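Local coordinates for Lmo0325 protein (Listeria monocytogenes EGD-e, PDB 4RYK) that probably binds DNA as a transcriptional regulator of the Rgg type, with a helix-turn-helix domain joined to an all-helical C-terminal repeat domain, at residues Glu228-Ala233 with Ile247-Tyr252; Ile124-His129 with Ser139-Glu144; Trp159-Val164 with Arg200-His205; Ile84-Leu89 with Val96-Leu101. One frame throughout, in Å; residues are numbered along the deposited sequence.

Interaction 1 of 4, residues Glu228-Ala233 with Ile247-Tyr252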
loop_
_atom_site.group_PDB
_atom_site.type_symbol
_atom_site.label_atom_id
_atom_site.label_comp_id
_atom_site.label_asym_id
_atom_site.label_seq_id
_atom_site.Cartn_x
_atom_site.Cartn_y
_atom_site.Cartn_z
ATOM N N GLU A 228 -15.413 9.811 13.255
ATOM C CA GLU A 228 -16.022 8.490 13.045
ATOM C C GLU A 228 -15.566 7.903 11.689
ATOM O O GLU A 228 -15.346 6.682 11.546
ATOM C CB GLU A 228 -17.537 8.623 13.189
ATOM C CG GLU A 228 -18.391 7.435 12.772
ATOM C CD GLU A 228 -19.876 7.813 12.457
ATOM O OE1 GLU A 228 -20.413 8.843 12.992
ATOM O OE2 GLU A 228 -20.508 7.060 11.652
ATOM N N LYS A 229 -15.378 8.761 10.693
ATOM C CA LYS A 229 -14.896 8.302 9.397
ATOM C C LYS A 229 -13.447 7.907 9.447
ATOM O O LYS A 229 -13.042 6.976 8.779
ATOM C CB LYS A 229 -14.998 9.378 8.332
ATOM C CG LYS A 229 -16.417 9.785 7.988
ATOM C CD LYS A 229 -17.165 8.731 7.193
ATOM C CE LYS A 229 -18.629 8.848 7.605
ATOM N NZ LYS A 229 -19.481 8.225 6.621
ATOM N N LEU A 230 -12.655 8.675 10.177
ATOM C CA LEU A 230 -11.247 8.344 10.353
ATOM C C LEU A 230 -11.142 6.964 11.060
ATOM O O LEU A 230 -10.346 6.132 10.669
ATOM C CB LEU A 230 -10.561 9.418 11.168
ATOM C CG LEU A 230 -9.156 9.045 11.629
ATOM C CD1 LEU A 230 -8.262 8.833 10.444
ATOM C CD2 LEU A 230 -8.574 10.147 12.475
ATOM N N LYS A 231 -11.946 6.751 12.091
ATOM C CA LYS A 231 -12.003 5.462 12.790
ATOM C C LYS A 231 -12.360 4.347 11.821
ATOM O O LYS A 231 -11.632 3.348 11.712
ATOM C CB LYS A 231 -13.030 5.454 13.902
ATOM C CG LYS A 231 -12.675 6.284 15.117
ATOM C CD LYS A 231 -11.725 5.540 16.032
ATOM C CE LYS A 231 -11.484 6.245 17.373
ATOM N NZ LYS A 231 -10.712 5.333 18.280
ATOM N N GLU A 232 -13.453 4.529 11.089
ATOM C CA GLU A 232 -13.879 3.516 10.142
ATOM C C GLU A 232 -12.836 3.237 9.075
ATOM O O GLU A 232 -12.502 2.070 8.763
ATOM C CB GLU A 232 -15.170 3.952 9.488
ATOM C CG GLU A 232 -15.759 2.924 8.552
ATOM C CD GLU A 232 -16.964 3.485 7.797
ATOM O OE1 GLU A 232 -16.810 4.210 6.808
ATOM O OE2 GLU A 232 -18.069 3.206 8.225
ATOM N N ALA A 233 -12.327 4.288 8.489
ATOM C CA ALA A 233 -11.340 4.150 7.412
ATOM C C ALA A 233 -10.107 3.397 7.924
ATOM O O ALA A 233 -9.624 2.490 7.269
ATOM C CB ALA A 233 -10.938 5.511 6.885
ATOM N N ILE A 247 -3.800 5.303 15.706
ATOM C CA ILE A 247 -3.208 6.031 16.815
ATOM C C ILE A 247 -3.723 7.472 16.730
ATOM O O ILE A 247 -4.156 8.073 17.732
ATOM C CB ILE A 247 -1.665 6.032 16.782
ATOM C CG1 ILE A 247 -1.083 4.618 16.790
ATOM C CG2 ILE A 247 -1.113 6.771 18.000
ATOM C CD1 ILE A 247 0.398 4.619 16.408
ATOM N N VAL A 248 -3.686 7.993 15.519
ATOM C CA VAL A 248 -4.188 9.351 15.245
ATOM C C VAL A 248 -5.623 9.488 15.705
ATOM O O VAL A 248 -5.962 10.459 16.425
ATOM C CB VAL A 248 -4.075 9.715 13.774
ATOM C CG1 VAL A 248 -4.634 11.116 13.549
ATOM C CG2 VAL A 248 -2.628 9.662 13.295
ATOM N N ALA A 249 -6.460 8.519 15.319
ATOM C CA ALA A 249 -7.875 8.492 15.769
ATOM C C ALA A 249 -8.010 8.450 17.296
ATOM O O ALA A 249 -8.858 9.140 17.870
ATOM C CB ALA A 249 -8.607 7.313 15.158
ATOM N N ASN A 250 -7.155 7.673 17.960
ATOM C CA ASN A 250 -7.170 7.648 19.417
ATOM C C ASN A 250 -6.815 9.009 20.002
ATOM O O ASN A 250 -7.452 9.431 20.979
ATOM C CB ASN A 250 -6.229 6.596 20.019
ATOM C CG ASN A 250 -6.775 5.164 19.921
ATOM O OD1 ASN A 250 -7.955 4.936 19.660
ATOM N ND2 ASN A 250 -5.900 4.194 20.164
ATOM N N TYR A 251 -5.800 9.679 19.430
ATOM C CA TYR A 251 -5.455 11.020 19.843
ATOM C C TYR A 251 -6.668 11.987 19.744
ATOM O O TYR A 251 -7.036 12.658 20.705
ATOM C CB TYR A 251 -4.279 11.589 19.036
ATOM C CG TYR A 251 -4.029 13.006 19.478
ATOM C CD1 TYR A 251 -4.686 14.064 18.873
ATOM C CD2 TYR A 251 -3.180 13.276 20.549
ATOM C CE1 TYR A 251 -4.513 15.374 19.323
ATOM C CE2 TYR A 251 -2.990 14.555 21.011
ATOM C CZ TYR A 251 -3.663 15.615 20.407
ATOM O OH TYR A 251 -3.451 16.886 20.894
ATOM N N TYR A 252 -7.275 12.070 18.574
ATOM C CA TYR A 252 -8.408 12.994 18.402
ATOM C C TYR A 252 -9.665 12.653 19.235
ATOM O O TYR A 252 -10.384 13.558 19.657
ATOM C CB TYR A 252 -8.734 13.198 16.906
ATOM C CG TYR A 252 -7.663 14.000 16.197
ATOM C CD1 TYR A 252 -7.392 15.318 16.568
ATOM C CD2 TYR A 252 -6.933 13.465 15.158
ATOM C CE1 TYR A 252 -6.415 16.063 15.929
ATOM C CE2 TYR A 252 -5.935 14.199 14.511
ATOM C CZ TYR A 252 -5.665 15.477 14.913
ATOM O OH TYR A 252 -4.690 16.208 14.285
#
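A249 is held between two neighbouring side chains of the facing helix, L230 on one flank and K231 on the other. L230 comes in with a methyl: CD2 lies 3.8 Å from A249 CA and 3.9 Å from A249 CB, and the same methyl reaches V248 CG1 at 4.2 Å. The leucine's CG stands anti to the backbone N (chi1 169°), which directs the branch toward the facing helix. K231 uses its aliphatic chain instead. A bend at chi2 (-81°) lays CD and CE over the alanine methyl, CD 3.7 Å from A249 CB, and carries the amino group past it. There NZ meets N250 OD1 at 3.1 Å in a weak hydrogen bond, the lysine chain crossing the asparagine side chain at about a right angle. With only a methyl at A249, helices 220-235 and 243-259 come close; they run antiparallel, the axes of the two segments 9.3 Å apart and 155° between directions. The strongest partner of N250 is in the second subunit: its ND2 bonds to E279 O there, and its OD1 also to H281 NE2 of that subunit; K231 packs on that same H281. F207 of helix 197-216 packs on L230. Chemically the contact is therefore graded: a methyl-to-methyl side passes through lysine methylenes to a buried polar end, where the intrachain bond is the lesser of the ties on an amide engaged mainly with the dimer partner.

Interaction 2 of 4, residues Ile124-His129 with Ser139-Glu144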
loop_
_atom_site.group_PDB
_atom_site.type_symbol
_atom_site.label_atom_id
_atom_site.label_comp_id
_atom_site.label_asym_id
_atom_site.label_seq_id
_atom_site.Cartn_x
_atom_site.Cartn_y
_atom_site.Cartn_z
ATOM N N ILE A 124 3.144 28.970 -3.584
ATOM C CA ILE A 124 4.290 29.909 -3.658
ATOM C C ILE A 124 3.941 31.315 -3.101
ATOM O O ILE A 124 4.728 31.889 -2.366
ATOM C CB ILE A 124 4.856 30.007 -5.084
ATOM C CG1 ILE A 124 5.492 28.670 -5.511
ATOM C CG2 ILE A 124 5.856 31.165 -5.208
ATOM C CD1 ILE A 124 5.459 28.440 -7.010
ATOM N N GLN A 125 2.767 31.855 -3.407
ATOM C CA GLN A 125 2.361 33.144 -2.806
ATOM C C GLN A 125 2.241 33.022 -1.268
ATOM O O GLN A 125 2.741 33.881 -0.533
ATOM C CB GLN A 125 1.037 33.679 -3.356
ATOM C CG GLN A 125 0.936 33.845 -4.865
ATOM C CD GLN A 125 -0.518 33.988 -5.336
ATOM O OE1 GLN A 125 -1.455 33.428 -4.747
ATOM N NE2 GLN A 125 -0.710 34.731 -6.409
ATOM N N THR A 126 1.630 31.953 -0.762
ATOM C CA THR A 126 1.525 31.782 0.686
ATOM C C THR A 126 2.878 31.709 1.397
ATOM O O THR A 126 3.076 32.398 2.405
ATOM C CB THR A 126 0.721 30.540 1.044
ATOM O OG1 THR A 126 -0.536 30.664 0.395
ATOM C CG2 THR A 126 0.493 30.443 2.540
ATOM N N ILE A 127 3.796 30.893 0.879
ATOM C CA ILE A 127 5.109 30.737 1.507
ATOM C C ILE A 127 5.907 32.051 1.476
ATOM O O ILE A 127 6.441 32.469 2.481
ATOM C CB ILE A 127 5.929 29.626 0.828
ATOM C CG1 ILE A 127 5.266 28.268 1.093
ATOM C CG2 ILE A 127 7.376 29.643 1.328
ATOM C CD1 ILE A 127 5.836 27.126 0.283
ATOM N N ASN A 128 5.988 32.703 0.322
ATOM C CA ASN A 128 6.695 33.984 0.242
ATOM C C ASN A 128 6.148 35.125 1.143
ATOM O O ASN A 128 6.946 35.832 1.738
ATOM C CB ASN A 128 6.810 34.434 -1.221
ATOM C CG ASN A 128 8.012 33.827 -1.936
ATOM O OD1 ASN A 128 8.959 33.332 -1.318
ATOM N ND2 ASN A 128 7.994 33.912 -3.248
ATOM N N HIS A 129 4.820 35.307 1.240
ATOM C CA HIS A 129 4.184 36.204 2.253
ATOM C C HIS A 129 4.646 35.836 3.661
ATOM O O HIS A 129 5.078 36.717 4.405
ATOM C CB HIS A 129 2.629 36.173 2.187
ATOM C CG HIS A 129 1.918 37.000 3.245
ATOM N ND1 HIS A 129 2.121 38.359 3.410
ATOM C CD2 HIS A 129 0.954 36.662 4.144
ATOM C CE1 HIS A 129 1.345 38.812 4.384
ATOM N NE2 HIS A 129 0.624 37.803 4.843
ATOM N N SER A 139 -2.115 32.902 2.640
ATOM C CA SER A 139 -2.593 34.022 3.439
ATOM C C SER A 139 -2.632 35.329 2.600
ATOM O O SER A 139 -3.320 36.288 2.968
ATOM C CB SER A 139 -1.721 34.160 4.707
ATOM O OG SER A 139 -1.844 33.023 5.575
ATOM N N ASN A 140 -1.927 35.330 1.459
ATOM C CA ASN A 140 -1.813 36.500 0.545
ATOM C C ASN A 140 -2.342 36.215 -0.887
ATOM O O ASN A 140 -1.912 36.827 -1.868
ATOM C CB ASN A 140 -0.329 36.890 0.476
ATOM C CG ASN A 140 -0.102 38.356 0.119
ATOM O OD1 ASN A 140 -0.901 38.978 -0.579
ATOM N ND2 ASN A 140 1.014 38.911 0.594
ATOM N N ILE A 141 -3.310 35.306 -0.987
ATOM C CA ILE A 141 -3.573 34.563 -2.233
ATOM C C ILE A 141 -4.577 35.180 -3.210
ATOM O O ILE A 141 -5.656 35.623 -2.819
ATOM C CB ILE A 141 -4.058 33.135 -1.909
ATOM C CG1 ILE A 141 -2.946 32.361 -1.188
ATOM C CG2 ILE A 141 -4.503 32.406 -3.171
ATOM C CD1 ILE A 141 -3.461 31.182 -0.388
ATOM N N SER A 142 -4.211 35.143 -4.489
ATOM C CA SER A 142 -5.077 35.569 -5.579
ATOM C C SER A 142 -6.407 34.836 -5.635
ATOM O O SER A 142 -6.466 33.598 -5.528
ATOM C CB SER A 142 -4.395 35.360 -6.926
ATOM O OG SER A 142 -3.470 36.395 -7.187
ATOM N N ASP A 143 -7.463 35.618 -5.847
ATOM C CA ASP A 143 -8.765 35.047 -6.105
ATOM C C ASP A 143 -8.735 34.200 -7.349
ATOM O O ASP A 143 -9.452 33.234 -7.390
ATOM C CB ASP A 143 -9.866 36.120 -6.245
ATOM C CG ASP A 143 -10.323 36.661 -4.897
ATOM O OD1 ASP A 143 -10.260 35.888 -3.908
ATOM O OD2 ASP A 143 -10.734 37.852 -4.821
ATOM N N GLU A 144 -7.936 34.570 -8.354
ATOM C CA GLU A 144 -7.916 33.849 -9.631
ATOM C C GLU A 144 -7.570 32.375 -9.447
ATOM O O GLU A 144 -8.178 31.522 -10.050
ATOM C CB GLU A 144 -6.959 34.486 -10.644
ATOM C CG GLU A 144 -5.468 34.314 -10.357
ATOM C CD GLU A 144 -4.601 35.366 -11.065
ATOM O OE1 GLU A 144 -4.499 35.315 -12.310
ATOM O OE2 GLU A 144 -4.006 36.243 -10.397
#
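Q125 reaches from helix 113-132 to S142 and meets it through both ends of its amide. The firmer of the two hydrogen bonds runs from S142 N to Q125 OE1, 3.3 Å long with an N-H...O angle of 160°; the donor sits tilted 34° from the carbonyl plane. Q125 NE2 in turn gives a weak bond to S142 OG, also 3.3 Å. The glutamine chain is extended beyond CG, which brings the amide to the residue just before helix 143-153. S142 occupies the N-cap position there, but its hydroxyl makes no capping bond and turns weakly to E144 OE2.

Van der Waals contacts of I141 flank the amide. I141 lies with CG2 3.6 Å from Q125 OE1, while its CD1 reaches T126 OG1 at 3.1 Å, the two side chains crossing obliquely. That hydroxyl is bonded to T122 O, one turn back along its own helix.

A flat-group contact closes the far end. N140 lies over one face of the H129 ring, ring and amide planes 82° apart, with N140 CB 3.5 Å from H129 CB; S139 CB comes at the ring's edge, 3.7 Å from H129 CD2. Both segments lie on the surface of the Rgg C-terminal domain. The chemistry implies a polar seam: one glutamine amide, acting as acceptor and donor, ties the approach to helix 143-153 by one long and one weak bond, with H129, N140 and I141 contributing much of the contact.

Interaction 3 of 4, residues Trp159-Val164 with Arg200-His205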
loop_
_atom_site.group_PDB
_atom_site.type_symbol
_atom_site.label_atom_id
_atom_site.label_comp_id
_atom_site.label_asym_id
_atom_site.label_seq_id
_atom_site.Cartn_x
_atom_site.Cartn_y
_atom_site.Cartn_z
ATOM N N TRP A 159 -15.545 11.621 -7.867
ATOM C CA TRP A 159 -14.141 11.992 -7.704
ATOM C C TRP A 159 -13.269 10.756 -7.858
ATOM O O TRP A 159 -13.669 9.674 -7.462
ATOM C CB TRP A 159 -13.947 12.570 -6.341
ATOM C CG TRP A 159 -14.415 13.977 -6.155
ATOM C CD1 TRP A 159 -15.260 14.690 -6.934
ATOM C CD2 TRP A 159 -14.128 14.801 -5.030
ATOM N NE1 TRP A 159 -15.489 15.950 -6.387
ATOM C CE2 TRP A 159 -14.833 16.021 -5.198
ATOM C CE3 TRP A 159 -13.340 14.634 -3.904
ATOM C CZ2 TRP A 159 -14.725 17.070 -4.305
ATOM C CZ3 TRP A 159 -13.267 15.666 -2.988
ATOM C CH2 TRP A 159 -13.956 16.881 -3.203
ATOM N N THR A 160 -12.116 10.912 -8.484
ATOM C CA THR A 160 -11.042 9.962 -8.327
ATOM C C THR A 160 -10.092 10.530 -7.282
ATOM O O THR A 160 -10.382 11.559 -6.670
ATOM C CB THR A 160 -10.317 9.737 -9.660
ATOM O OG1 THR A 160 -9.629 10.925 -10.015
ATOM C CG2 THR A 160 -11.333 9.391 -10.761
ATOM N N LEU A 161 -8.968 9.859 -7.019
ATOM C CA LEU A 161 -8.113 10.333 -5.935
ATOM C C LEU A 161 -7.474 11.681 -6.222
ATOM O O LEU A 161 -7.124 12.410 -5.298
ATOM C CB LEU A 161 -7.059 9.308 -5.580
ATOM C CG LEU A 161 -7.670 8.019 -5.067
ATOM C CD1 LEU A 161 -6.570 7.019 -4.752
ATOM C CD2 LEU A 161 -8.537 8.194 -3.839
ATOM N N GLU A 162 -7.328 12.031 -7.489
ATOM C CA GLU A 162 -6.840 13.361 -7.848
ATOM C C GLU A 162 -7.671 14.469 -7.164
ATOM O O GLU A 162 -7.131 15.418 -6.630
ATOM C CB GLU A 162 -6.860 13.519 -9.377
ATOM C CG GLU A 162 -6.471 14.910 -9.877
ATOM C CD GLU A 162 -4.980 15.154 -9.749
ATOM O OE1 GLU A 162 -4.211 14.192 -9.477
ATOM O OE2 GLU A 162 -4.543 16.277 -9.959
ATOM N N GLU A 163 -8.991 14.350 -7.175
ATOM C CA GLU A 163 -9.825 15.393 -6.590
ATOM C C GLU A 163 -9.758 15.359 -5.092
ATOM O O GLU A 163 -9.825 16.401 -4.445
ATOM C CB GLU A 163 -11.272 15.271 -7.071
ATOM C CG GLU A 163 -11.471 15.695 -8.524
ATOM C CD GLU A 163 -10.977 14.633 -9.524
ATOM O OE1 GLU A 163 -11.198 13.424 -9.304
ATOM O OE2 GLU A 163 -10.350 14.985 -10.538
ATOM N N VAL A 164 -9.580 14.174 -4.524
ATOM C CA VAL A 164 -9.371 14.028 -3.082
ATOM C C VAL A 164 -8.120 14.810 -2.673
ATOM O O VAL A 164 -8.119 15.554 -1.698
ATOM C CB VAL A 164 -9.213 12.543 -2.635
ATOM C CG1 VAL A 164 -8.984 12.482 -1.177
ATOM C CG2 VAL A 164 -10.474 11.762 -2.927
ATOM N N ARG A 200 -7.035 4.199 0.930
ATOM C CA ARG A 200 -7.366 4.203 2.339
ATOM C C ARG A 200 -6.481 5.140 3.157
ATOM O O ARG A 200 -6.964 5.904 3.989
ATOM C CB ARG A 200 -7.347 2.782 2.864
ATOM C CG ARG A 200 -7.386 2.658 4.362
ATOM C CD ARG A 200 -7.673 1.232 4.757
ATOM N NE ARG A 200 -6.630 0.318 4.349
ATOM C CZ ARG A 200 -6.787 -0.672 3.509
ATOM N NH1 ARG A 200 -7.918 -0.835 2.907
ATOM N NH2 ARG A 200 -5.770 -1.470 3.219
ATOM N N LEU A 201 -5.197 5.139 2.915
ATOM C CA LEU A 201 -4.301 5.977 3.702
ATOM C C LEU A 201 -4.456 7.467 3.352
ATOM O O LEU A 201 -4.353 8.326 4.209
ATOM C CB LEU A 201 -2.829 5.568 3.468
ATOM C CG LEU A 201 -2.462 4.103 3.847
ATOM C CD1 LEU A 201 -0.980 3.778 3.537
ATOM C CD2 LEU A 201 -2.745 3.841 5.319
ATOM N N LEU A 202 -4.697 7.764 2.092
ATOM C CA LEU A 202 -5.023 9.152 1.693
ATOM C C LEU A 202 -6.298 9.632 2.356
ATOM O O LEU A 202 -6.339 10.721 2.884
ATOM C CB LEU A 202 -5.202 9.182 0.216
ATOM C CG LEU A 202 -5.485 10.562 -0.361
ATOM C CD1 LEU A 202 -4.267 11.464 -0.233
ATOM C CD2 LEU A 202 -5.899 10.409 -1.836
ATOM N N PHE A 203 -7.353 8.804 2.397
ATOM C CA PHE A 203 -8.527 9.239 3.129
ATOM C C PHE A 203 -8.255 9.428 4.622
ATOM O O PHE A 203 -8.745 10.391 5.204
ATOM C CB PHE A 203 -9.708 8.325 2.854
ATOM C CG PHE A 203 -10.320 8.573 1.513
ATOM C CD1 PHE A 203 -11.208 9.602 1.331
ATOM C CD2 PHE A 203 -10.026 7.785 0.463
ATOM C CE1 PHE A 203 -11.778 9.842 0.104
ATOM C CE2 PHE A 203 -10.589 8.022 -0.774
ATOM C CZ PHE A 203 -11.458 9.041 -0.957
ATOM N N CYS A 204 -7.495 8.520 5.252
ATOM C CA CYS A 204 -7.161 8.672 6.660
ATOM C C CYS A 204 -6.496 9.987 6.952
ATOM O O CYS A 204 -6.887 10.703 7.864
ATOM C CB CYS A 204 -6.250 7.565 7.163
ATOM S SG CYS A 204 -7.075 5.955 7.369
ATOM N N HIS A 205 -5.498 10.302 6.154
ATOM C CA HIS A 205 -4.794 11.544 6.257
ATOM C C HIS A 205 -5.735 12.758 6.117
ATOM O O HIS A 205 -5.644 13.722 6.862
ATOM C CB HIS A 205 -3.759 11.568 5.158
ATOM C CG HIS A 205 -3.001 12.836 5.091
ATOM N ND1 HIS A 205 -1.991 13.142 5.970
ATOM C CD2 HIS A 205 -3.122 13.905 4.269
ATOM C CE1 HIS A 205 -1.505 14.337 5.685
ATOM N NE2 HIS A 205 -2.177 14.825 4.656
#
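V164 and L161, one turn apart on helix 161-170, meet the adjacent pair L202 and F203 of helix 197-216. V164 CG2 comes to 3.5 Å from F203 CZ, while V164 CG1 lies above one face of that ring, offset toward its rim, the two side chains crossing at about a right angle. L161 CD2 comes in obliquely from the same side of the ring plane as V164 CG1, 3.7 Å from F203 CE2. L202 slides past both partners in the opposite direction, its CD2 3.8 Å from V164 CG1 and 4.0 Å from L161 CD2. With CG anti to the carbonyl carbon (chi1 -76°), the phenylalanine swings its ring tip toward the valine. Further out, M186 and S189 of helix 176-193 pack on F203, and Y196 lies on L161. T160 sits at the N-cap position, and E163 OE1 folds back to accept a 2.8 Å hydrogen bond from T160 N. In the second subunit, K21 forms a salt bridge with that carboxylate and E66 accepts from L161 N. Such an apolar seam between non-consecutive helices, with helix 176-193 also packing on it, is in keeping with the TPR-like helical stacking of Rgg C-terminal domains.

Interaction 4 of 4, residues Ile84-Leu89 with Val96-Leu101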
loop_
_atom_site.group_PDB
_atom_site.type_symbol
_atom_site.label_atom_id
_atom_site.label_comp_id
_atom_site.label_asym_id
_atom_site.label_seq_id
_atom_site.Cartn_x
_atom_site.Cartn_y
_atom_site.Cartn_z
ATOM N N ILE A 84 3.832 13.499 -5.202
ATOM C CA ILE A 84 5.026 13.164 -4.411
ATOM C C ILE A 84 5.949 14.388 -4.311
ATOM O O ILE A 84 6.363 14.785 -3.218
ATOM C CB ILE A 84 5.811 12.033 -5.082
ATOM C CG1 ILE A 84 5.034 10.709 -4.980
ATOM C CG2 ILE A 84 7.200 11.910 -4.463
ATOM C CD1 ILE A 84 5.378 9.716 -6.086
ATOM N N ASP A 85 6.259 14.985 -5.460
ATOM C CA ASP A 85 7.183 16.133 -5.480
ATOM C C ASP A 85 6.600 17.280 -4.725
ATOM O O ASP A 85 7.291 17.940 -3.968
ATOM C CB ASP A 85 7.448 16.606 -6.896
ATOM C CG ASP A 85 8.131 15.560 -7.732
ATOM O OD1 ASP A 85 8.753 14.681 -7.135
ATOM O OD2 ASP A 85 8.031 15.609 -8.983
ATOM N N PHE A 86 5.314 17.533 -4.927
ATOM C CA PHE A 86 4.709 18.710 -4.321
ATOM C C PHE A 86 4.680 18.615 -2.803
ATOM O O PHE A 86 4.895 19.590 -2.071
ATOM C CB PHE A 86 3.278 18.891 -4.847
ATOM C CG PHE A 86 2.559 20.049 -4.232
ATOM C CD1 PHE A 86 2.986 21.365 -4.477
ATOM C CD2 PHE A 86 1.496 19.845 -3.370
ATOM C CE1 PHE A 86 2.342 22.449 -3.904
ATOM C CE2 PHE A 86 0.834 20.920 -2.800
ATOM C CZ PHE A 86 1.251 22.226 -3.075
ATOM N N VAL A 87 4.363 17.430 -2.330
ATOM C CA VAL A 87 4.306 17.171 -0.904
ATOM C C VAL A 87 5.680 17.333 -0.265
ATOM O O VAL A 87 5.846 17.969 0.780
ATOM C CB VAL A 87 3.777 15.734 -0.698
ATOM C CG1 VAL A 87 3.983 15.241 0.726
ATOM C CG2 VAL A 87 2.307 15.684 -1.088
ATOM N N GLU A 88 6.684 16.762 -0.903
ATOM C CA GLU A 88 8.043 16.942 -0.424
ATOM C C GLU A 88 8.448 18.420 -0.379
ATOM O O GLU A 88 8.958 18.886 0.617
ATOM C CB GLU A 88 8.995 16.174 -1.294
ATOM C CG GLU A 88 10.421 16.447 -0.918
ATOM C CD GLU A 88 11.324 15.363 -1.412
ATOM O OE1 GLU A 88 10.962 14.760 -2.447
ATOM O OE2 GLU A 88 12.368 15.111 -0.765
ATOM N N LEU A 89 8.217 19.160 -1.453
ATOM C CA LEU A 89 8.545 20.581 -1.466
ATOM C C LEU A 89 7.750 21.376 -0.428
ATOM O O LEU A 89 8.313 22.196 0.291
ATOM C CB LEU A 89 8.290 21.137 -2.855
ATOM C CG LEU A 89 9.146 20.562 -3.980
ATOM C CD1 LEU A 89 8.578 20.877 -5.345
ATOM C CD2 LEU A 89 10.535 21.125 -3.858
ATOM N N VAL A 96 11.791 27.902 -3.983
ATOM C CA VAL A 96 12.604 27.781 -5.184
ATOM C C VAL A 96 12.300 26.484 -5.930
ATOM O O VAL A 96 12.058 26.503 -7.122
ATOM C CB VAL A 96 14.104 27.899 -4.862
ATOM C CG1 VAL A 96 14.957 27.737 -6.118
ATOM C CG2 VAL A 96 14.389 29.237 -4.180
ATOM N N GLY A 97 12.219 25.364 -5.220
ATOM C CA GLY A 97 11.865 24.081 -5.858
ATOM C C GLY A 97 10.439 24.046 -6.456
ATOM O O GLY A 97 10.204 23.498 -7.535
HETATM N N MSE A 98 9.486 24.656 -5.769
HETATM C CA MSE A 98 8.129 24.708 -6.302
HETATM C C MSE A 98 8.087 25.493 -7.556
HETATM O O MSE A 98 7.346 25.148 -8.488
HETATM C CB MSE A 98 7.196 25.440 -5.379
HETATM C CG MSE A 98 7.221 24.742 -4.054
HETATM SE SE MSE A 98 5.482 25.086 -3.268
HETATM C CE MSE A 98 5.953 24.384 -1.518
ATOM N N GLN A 99 8.835 26.603 -7.600
ATOM C CA GLN A 99 8.826 27.429 -8.803
ATOM C C GLN A 99 9.386 26.636 -10.000
ATOM O O GLN A 99 8.880 26.744 -11.119
ATOM C CB GLN A 99 9.635 28.700 -8.587
ATOM C CG GLN A 99 9.752 29.601 -9.802
ATOM C CD GLN A 99 8.413 30.182 -10.197
ATOM O OE1 GLN A 99 7.734 30.836 -9.402
ATOM N NE2 GLN A 99 8.021 29.933 -11.433
ATOM N N ALA A 100 10.402 25.829 -9.750
ATOM C CA ALA A 100 10.964 24.942 -10.791
ATOM C C ALA A 100 9.960 23.870 -11.218
ATOM O O ALA A 100 9.766 23.589 -12.409
ATOM C CB ALA A 100 12.250 24.286 -10.272
ATOM N N LEU A 101 9.294 23.268 -10.248
ATOM C CA LEU A 101 8.222 22.360 -10.605
ATOM C C LEU A 101 7.156 23.078 -11.441
ATOM O O LEU A 101 6.654 22.533 -12.424
ATOM C CB LEU A 101 7.622 21.747 -9.369
ATOM C CG LEU A 101 6.512 20.748 -9.637
ATOM C CD1 LEU A 101 7.037 19.576 -10.436
ATOM C CD2 LEU A 101 5.933 20.260 -8.340
#
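L89 is the main bump, set into the groove of helix 95-108 where G97 has no side chain. Its two methyls lie against the bare backbone, CD2 3.8 Å from G97 CA and CD1 3.8 Å from G97 O. With no side chain on G97, the L89 branch lies directly on the helix backbone. The walls of the hollow are M98 and L101. From the latter, CD2 comes to 4.0 Å from L89 CD1; the same methyl also lies 4.2 Å from D85 CB, one turn earlier on helix 82-91. D85 contributes its CB, while its OD2 is hydrogen-bonded to S81 OG.

M98, present as selenomethionine, forms the other wall. Its chain is extended beyond CG (chi2 -152°), running along the leucine: CG lies 3.9 Å from L89 CB, and CE ends 3.7 Å from L89 C. The selenium passes the F86 ring obliquely, 4.1 Å from F86 CE1 and 64° off the ring normal, a Met-aromatic contact. I119 and L120 of helix 113-132 pack on the ring, and I127 of that helix on M98, extending the same core.

The two helices run nearly antiparallel, 159° between their directions and the axes of the two segments 9.8 Å apart, as a helical hairpin. No hydrogen bond crosses between the segments. Cohesion therefore rests on shape and dispersion, with a leucine filling the glycine's hollow and selenium beside the aromatic ring in place of the methionine sulfur, which would probably make the same Met-aromatic contact.

Overall arrangement
From the N terminus, interaction 4 comes first, closing the short turn between helices 82-91 and 95-108. Interaction 2 follows, bringing the loop after helix 113-132 back onto it before helix 143-153 starts; the two touch where I127 CD1 meets M98 CE. Interaction 3 spans a longer loop, joining helix 161-170 to helix 197-216 across helix 176-193. Interaction 1 then pairs helices 220-235 and 243-259, and meets interaction 3 where A233 packs on R200 and C204. All four closures are in series; none nests or crosses. They form two touching pairs, 4 with 2 and 3 with 1, and both contacts of the latter pair also reach the second subunit.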